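DNA polymerase (Pyrobaculum calidifontis, PDB 5MDN) probably catalyses template-directed DNA synthesis, adding deoxyribonucleotides from their triphosphates to a growing DNA strand with release of diphosphate. Local coordinates at residues G28-L33 with P161-L166; F235-L240 with W268-R273. One frame throughout, in Å; residues are numbered along the deposited sequence.

Contact 1: G28-L33 with P161-L166; sequences GRRVVL and PPLRVL
Arg30 and Arg164 bring their guanidinium groups together where the N-terminal mixed sheet meets the exonuclease domain of this family B polymerase. Arg30 opens strand 30-35 of that sheet; Arg164 immediately precedes strand 165-172, the central strand of the RNase H-like exonuclease sheet. Only 162 Å² is buried in total, and no touching residue is fully buried, which marks a surface contact carried by long polar side chains.

The stacking is of like charges. The two guanidinium groups lie one over the other with centres 4.4 Å apart and planes inclined by 27°, and Arg30 NE comes 3.4 Å from Arg164 NH2, a pair of donors that cannot bond. Arg164 gets there through a bend at chi3, which lays its head over the Arg30 face.

Both guanidinium groups have carboxylate partners outside the segments, which is consistent with their stacking despite the like charge: Arg30 NH2 pairs with Asp225 and Arg164 NH2 with Asp223, both from the connection between helix 209-222 and strand 226-229. Asp225 also accepts the backbone N-H of Arg164, so a single carboxylate joins both sides.

One hydrogen bond spans the segments. Arg30 NH2 donates to Pro162 O over 3.2 Å with an N-H...O angle of 148°. The oxygen sits at the guanidinium edge, in its plane, and NH2 lies in the carbonyl plane of Pro162.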
loop_
_atom_site.group_PDB
_atom_site.type_symbol
_atom_site.label_atom_id
_atom_site.label_comp_id
_atom_site.label_asym_id
_atom_site.label_seq_id
_atom_site.Cartn_x
_atom_site.Cartn_y
_atom_site.Cartn_z
ATOM N N GLY A 28 -24.109 7.974 -18.199
ATOM C CA GLY A 28 -23.961 8.370 -16.812
ATOM C C GLY A 28 -24.903 7.700 -15.838
ATOM O O GLY A 28 -25.345 8.338 -14.875
ATOM N N ARG A 29 -25.219 6.426 -16.051
ATOM C CA ARG A 29 -26.050 5.662 -15.131
ATOM C C ARG A 29 -25.382 4.329 -14.830
ATOM O O ARG A 29 -24.708 3.746 -15.683
ATOM C CB ARG A 29 -27.456 5.422 -15.696
ATOM C CG ARG A 29 -27.441 4.911 -17.115
ATOM C CD ARG A 29 -28.796 4.449 -17.604
ATOM N NE ARG A 29 -28.645 3.492 -18.696
ATOM C CZ ARG A 29 -29.440 2.446 -18.894
ATOM N NH1 ARG A 29 -30.457 2.218 -18.074
ATOM N NH2 ARG A 29 -29.219 1.630 -19.917
ATOM N N ARG A 30 -25.580 3.851 -13.605
ATOM C CA ARG A 30 -24.860 2.685 -13.113
ATOM C C ARG A 30 -25.539 1.418 -13.618
ATOM O O ARG A 30 -26.729 1.203 -13.367
ATOM C CB ARG A 30 -24.796 2.693 -11.586
ATOM C CG ARG A 30 -23.761 3.648 -10.990
ATOM C CD ARG A 30 -24.191 5.110 -11.101
ATOM N NE ARG A 30 -23.178 6.029 -10.587
ATOM C CZ ARG A 30 -22.538 6.926 -11.330
ATOM N NH1 ARG A 30 -22.806 7.027 -12.623
ATOM N NH2 ARG A 30 -21.630 7.721 -10.782
ATOM N N VAL A 31 -24.783 0.577 -14.324
ATOM C CA VAL A 31 -25.299 -0.641 -14.933
ATOM C C VAL A 31 -24.365 -1.792 -14.582
ATOM O O VAL A 31 -23.316 -1.606 -13.966
ATOM C CB VAL A 31 -25.451 -0.523 -16.465
ATOM C CG1 VAL A 31 -26.345 0.654 -16.829
ATOM C CG2 VAL A 31 -24.086 -0.386 -17.122
ATOM N N VAL A 32 -24.768 -2.997 -14.978
ATOM C CA VAL A 32 -23.990 -4.205 -14.734
ATOM C C VAL A 32 -23.965 -5.031 -16.015
ATOM O O VAL A 32 -25.011 -5.283 -16.623
ATOM C CB VAL A 32 -24.552 -5.025 -13.553
ATOM C CG1 VAL A 32 -26.056 -5.224 -13.690
ATOM C CG2 VAL A 32 -23.835 -6.363 -13.440
ATOM N N LEU A 33 -22.767 -5.441 -16.428
ATOM C CA LEU A 33 -22.570 -6.263 -17.612
ATOM C C LEU A 33 -22.264 -7.689 -17.180
ATOM O O LEU A 33 -21.530 -7.910 -16.213
ATOM C CB LEU A 33 -21.439 -5.716 -18.488
ATOM C CG LEU A 33 -21.818 -4.699 -19.569
ATOM C CD1 LEU A 33 -22.505 -3.477 -18.984
ATOM C CD2 LEU A 33 -20.586 -4.293 -20.366
ATOM N N PRO A 161 -15.680 9.583 -15.344
ATOM C CA PRO A 161 -16.954 10.254 -15.105
ATOM C C PRO A 161 -17.034 10.740 -13.671
ATOM O O PRO A 161 -16.215 10.343 -12.828
ATOM C CB PRO A 161 -17.986 9.150 -15.383
ATOM C CG PRO A 161 -17.274 7.890 -15.035
ATOM C CD PRO A 161 -15.811 8.115 -15.333
ATOM N N PRO A 162 -17.990 11.609 -13.352
ATOM C CA PRO A 162 -18.176 11.997 -11.950
ATOM C C PRO A 162 -18.606 10.797 -11.118
ATOM O O PRO A 162 -19.515 10.054 -11.495
ATOM C CB PRO A 162 -19.271 13.068 -12.019
ATOM C CG PRO A 162 -19.987 12.797 -13.301
ATOM C CD PRO A 162 -18.932 12.306 -14.246
ATOM N N LEU A 163 -17.947 10.616 -9.980
ATOM C CA LEU A 163 -18.232 9.515 -9.073
ATOM C C LEU A 163 -18.793 10.053 -7.765
ATOM O O LEU A 163 -18.361 11.101 -7.276
ATOM C CB LEU A 163 -16.974 8.685 -8.796
ATOM C CG LEU A 163 -16.368 7.908 -9.967
ATOM C CD1 LEU A 163 -15.170 7.096 -9.500
ATOM C CD2 LEU A 163 -17.413 7.009 -10.608
ATOM N N ARG A 164 -19.758 9.330 -7.204
ATOM C CA ARG A 164 -20.309 9.656 -5.895
ATOM C C ARG A 164 -19.423 9.008 -4.836
ATOM O O ARG A 164 -19.398 7.779 -4.702
ATOM C CB ARG A 164 -21.757 9.184 -5.785
ATOM C CG ARG A 164 -22.714 9.921 -6.712
ATOM C CD ARG A 164 -24.166 9.685 -6.318
ATOM N NE ARG A 164 -24.631 8.344 -6.665
ATOM C CZ ARG A 164 -25.037 7.981 -7.880
ATOM N NH1 ARG A 164 -25.038 8.859 -8.874
ATOM N NH2 ARG A 164 -25.442 6.739 -8.100
ATOM N N VAL A 165 -18.697 9.835 -4.087
ATOM C CA VAL A 165 -17.730 9.377 -3.099
ATOM C C VAL A 165 -18.312 9.583 -1.709
ATOM O O VAL A 165 -18.927 10.619 -1.426
ATOM C CB VAL A 165 -16.388 10.117 -3.254
ATOM C CG1 VAL A 165 -15.345 9.545 -2.312
ATOM C CG2 VAL A 165 -15.908 10.049 -4.697
ATOM N N LEU A 166 -18.119 8.591 -0.842
ATOM C CA LEU A 166 -18.581 8.643 0.538
ATOM C C LEU A 166 -17.418 8.313 1.462
ATOM O O LEU A 166 -16.858 7.214 1.390
ATOM C CB LEU A 166 -19.735 7.665 0.771
ATOM C CG LEU A 166 -20.250 7.595 2.210
ATOM C CD1 LEU A 166 -21.346 8.619 2.437
ATOM C CD2 LEU A 166 -20.726 6.193 2.558
#

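Contact 2: F235-L240 with W268-R273; sequences FDWPYL and WSVVGR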
loop_
_atom_site.group_PDB
_atom_site.type_symbol
_atom_site.label_atom_id
_atom_site.label_comp_id
_atom_site.label_asym_id
_atom_site.label_seq_id
_atom_site.Cartn_x
_atom_site.Cartn_y
_atom_site.Cartn_z
ATOM N N PHE A 235 -9.854 -2.100 10.715
ATOM C CA PHE A 235 -10.700 -2.075 11.904
ATOM C C PHE A 235 -12.176 -1.898 11.568
ATOM O O PHE A 235 -12.995 -2.729 11.977
ATOM C CB PHE A 235 -10.234 -0.968 12.858
ATOM C CG PHE A 235 -10.944 -0.976 14.186
ATOM C CD1 PHE A 235 -12.121 -0.265 14.365
ATOM C CD2 PHE A 235 -10.433 -1.694 15.257
ATOM C CE1 PHE A 235 -12.776 -0.270 15.583
ATOM C CE2 PHE A 235 -11.083 -1.703 16.480
ATOM C CZ PHE A 235 -12.256 -0.990 16.642
ATOM N N ASP A 236 -12.541 -0.821 10.867
ATOM C CA ASP A 236 -13.940 -0.410 10.766
ATOM C C ASP A 236 -14.821 -1.521 10.204
ATOM O O ASP A 236 -15.784 -1.951 10.849
ATOM C CB ASP A 236 -14.053 0.855 9.912
ATOM C CG ASP A 236 -13.409 2.061 10.570
ATOM O OD1 ASP A 236 -12.798 1.902 11.648
ATOM O OD2 ASP A 236 -13.520 3.173 10.012
ATOM N N TRP A 237 -14.517 -1.992 8.994
ATOM C CA TRP A 237 -15.347 -3.033 8.388
ATOM C C TRP A 237 -15.375 -4.319 9.204
ATOM O O TRP A 237 -16.476 -4.853 9.426
ATOM C CB TRP A 237 -14.902 -3.295 6.945
ATOM C CG TRP A 237 -15.334 -2.238 5.970
ATOM C CD1 TRP A 237 -14.535 -1.542 5.110
ATOM C CD2 TRP A 237 -16.669 -1.759 5.753
ATOM N NE1 TRP A 237 -15.288 -0.660 4.373
ATOM C CE2 TRP A 237 -16.600 -0.773 4.749
ATOM C CE3 TRP A 237 -17.914 -2.067 6.312
ATOM C CZ2 TRP A 237 -17.728 -0.093 4.291
ATOM C CZ3 TRP A 237 -19.032 -1.390 5.856
ATOM C CH2 TRP A 237 -18.931 -0.416 4.857
ATOM N N PRO A 238 -14.247 -4.881 9.661
ATOM C CA PRO A 238 -14.343 -6.070 10.526
ATOM C C PRO A 238 -15.181 -5.849 11.773
ATOM O O PRO A 238 -15.861 -6.781 12.224
ATOM C CB PRO A 238 -12.881 -6.372 10.880
ATOM C CG PRO A 238 -12.090 -5.767 9.789
ATOM C CD PRO A 238 -12.846 -4.560 9.327
ATOM N N TYR A 239 -15.154 -4.648 12.353
ATOM C CA TYR A 239 -15.939 -4.398 13.556
ATOM C C TYR A 239 -17.424 -4.287 13.234
ATOM O O TYR A 239 -18.257 -4.948 13.866
ATOM C CB TYR A 239 -15.447 -3.135 14.259
ATOM C CG TYR A 239 -15.843 -3.090 15.714
ATOM C CD1 TYR A 239 -17.054 -2.538 16.107
ATOM C CD2 TYR A 239 -15.013 -3.620 16.692
ATOM C CE1 TYR A 239 -17.423 -2.504 17.435
ATOM C CE2 TYR A 239 -15.373 -3.592 18.024
ATOM C CZ TYR A 239 -16.579 -3.034 18.390
ATOM O OH TYR A 239 -16.939 -3.005 19.718
ATOM N N LEU A 240 -17.779 -3.446 12.257
ATOM C CA LEU A 240 -19.184 -3.288 11.891
ATOM C C LEU A 240 -19.783 -4.603 11.402
ATOM O O LEU A 240 -20.954 -4.893 11.667
ATOM C CB LEU A 240 -19.340 -2.201 10.828
ATOM C CG LEU A 240 -19.105 -0.766 11.296
ATOM C CD1 LEU A 240 -18.786 0.141 10.116
ATOM C CD2 LEU A 240 -20.308 -0.249 12.070
ATOM N N TRP A 268 -11.842 -5.519 1.948
ATOM C CA TRP A 268 -13.252 -5.823 2.152
ATOM C C TRP A 268 -14.032 -5.440 0.904
ATOM O O TRP A 268 -14.000 -4.279 0.478
ATOM C CB TRP A 268 -13.796 -5.101 3.383
ATOM C CG TRP A 268 -13.452 -5.809 4.651
ATOM C CD1 TRP A 268 -12.232 -5.855 5.261
ATOM C CD2 TRP A 268 -14.332 -6.607 5.450
ATOM N NE1 TRP A 268 -12.302 -6.620 6.400
ATOM C CE2 TRP A 268 -13.581 -7.094 6.538
ATOM C CE3 TRP A 268 -15.684 -6.951 5.358
ATOM C CZ2 TRP A 268 -14.136 -7.905 7.523
ATOM C CZ3 TRP A 268 -16.233 -7.758 6.336
ATOM C CH2 TRP A 268 -15.460 -8.225 7.404
ATOM N N SER A 269 -14.724 -6.417 0.322
ATOM C CA SER A 269 -15.480 -6.212 -0.904
ATOM C C SER A 269 -16.875 -5.695 -0.580
ATOM O O SER A 269 -17.562 -6.237 0.291
ATOM C CB SER A 269 -15.571 -7.513 -1.702
ATOM O OG SER A 269 -16.497 -7.391 -2.767
ATOM N N VAL A 270 -17.286 -4.647 -1.285
ATOM C CA VAL A 270 -18.656 -4.153 -1.259
ATOM C C VAL A 270 -19.132 -4.200 -2.705
ATOM O O VAL A 270 -18.784 -3.326 -3.509
ATOM C CB VAL A 270 -18.760 -2.743 -0.669
ATOM C CG1 VAL A 270 -20.212 -2.326 -0.548
ATOM C CG2 VAL A 270 -18.071 -2.680 0.686
ATOM N N VAL A 271 -19.915 -5.231 -3.040
ATOM C CA VAL A 271 -20.225 -5.541 -4.432
ATOM C C VAL A 271 -20.863 -4.340 -5.118
ATOM O O VAL A 271 -21.766 -3.694 -4.573
ATOM C CB VAL A 271 -21.129 -6.781 -4.506
ATOM C CG1 VAL A 271 -21.675 -6.965 -5.914
ATOM C CG2 VAL A 271 -20.365 -8.020 -4.061
ATOM N N GLY A 272 -20.394 -4.042 -6.327
ATOM C CA GLY A 272 -20.918 -2.946 -7.114
ATOM C C GLY A 272 -20.387 -1.579 -6.752
ATOM O O GLY A 272 -20.950 -0.576 -7.205
ATOM N N ARG A 273 -19.317 -1.504 -5.964
ATOM C CA ARG A 273 -18.696 -0.230 -5.630
ATOM C C ARG A 273 -17.279 -0.490 -5.139
ATOM O O ARG A 273 -16.918 -1.618 -4.793
ATOM C CB ARG A 273 -19.513 0.544 -4.585
ATOM C CG ARG A 273 -20.247 -0.321 -3.574
ATOM C CD ARG A 273 -21.016 0.538 -2.580
ATOM N NE ARG A 273 -22.010 1.383 -3.238
ATOM C CZ ARG A 273 -23.319 1.313 -3.013
ATOM N NH1 ARG A 273 -23.799 0.438 -2.141
ATOM N NH2 ARG A 273 -24.148 2.124 -3.659
#
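Trp237 and Trp268 meet where helix 232-247 passes the short strand 268-269, their CA atoms 7.1 Å apart, the nearest such pair between the segments; the helix is kinked at Pro238, whose N has no bond to the preceding turn, and the strand leads into a type II beta turn from Val270 to Arg273.

Trp268 has the largest share of the buried surface, with one face of its indole turned to the helix. Trp237 CB sits over that face, 3.8 Å from the centroid of the five-membered ring and 17° off its normal, which meets the geometry of a CH-pi contact. Pro238 reaches the same indole obliquely, its CG 3.5 Å from Trp268 NE1. The two indoles are inclined by 25°, but their five-membered rings are 5.6 Å apart and barely overlap, so this is not a full stack. With CG anti to the carbonyl carbon (chi1 -76°), Trp237 sends its ring past Trp268 CB, and its far atom CZ2 lies 4.5 Å from Val270 CG2. Trp237 NE1 is satisfied by Asn275 OD1, and Asn275 ND2 holds Trp268 O, linking both tryptophans to one amide.

With Trp268 replaced by an alanine, Trp237 CB and the Pro238 ring would probably lose their aromatic partner, opening a gap between helix and strand.

On the turn, Gly272 N bonds Asp7 OD2, a ligand of the magnesium ion bound here together with Asp363. Asp236 is a ligand of a second magnesium site, empty in this chain; its side chain turns to strand 165-172, which carries Asp169, also a ligand of that site. The arrangement thus belongs to the RNase H-like exonuclease domain: a helix bearing a metal-binding aspartate packs through Trp237 and Pro238 against Trp268, with Val270 touching more lightly.

Overall arrangement
From the N terminus, the chain lays down the first strands of its N-terminal sheet and then runs through 127 residues, including the separate four-stranded sheet, before 161-166 returns to 28-33 and closes the long loop of contact 1. Contact 2 opens later and closes a shorter loop of 27 residues within the exonuclease domain; the two are in series, neither nested nor crossing. Their centres are 19 Å apart, with nearest atoms about 6 Å apart and not touching. Contact 1 ties the N-terminal sheet to the start of the exonuclease sheet, whereas contact 2 is internal to that domain. Asp223 relates them, salt-bridged to both Arg164 and Arg273.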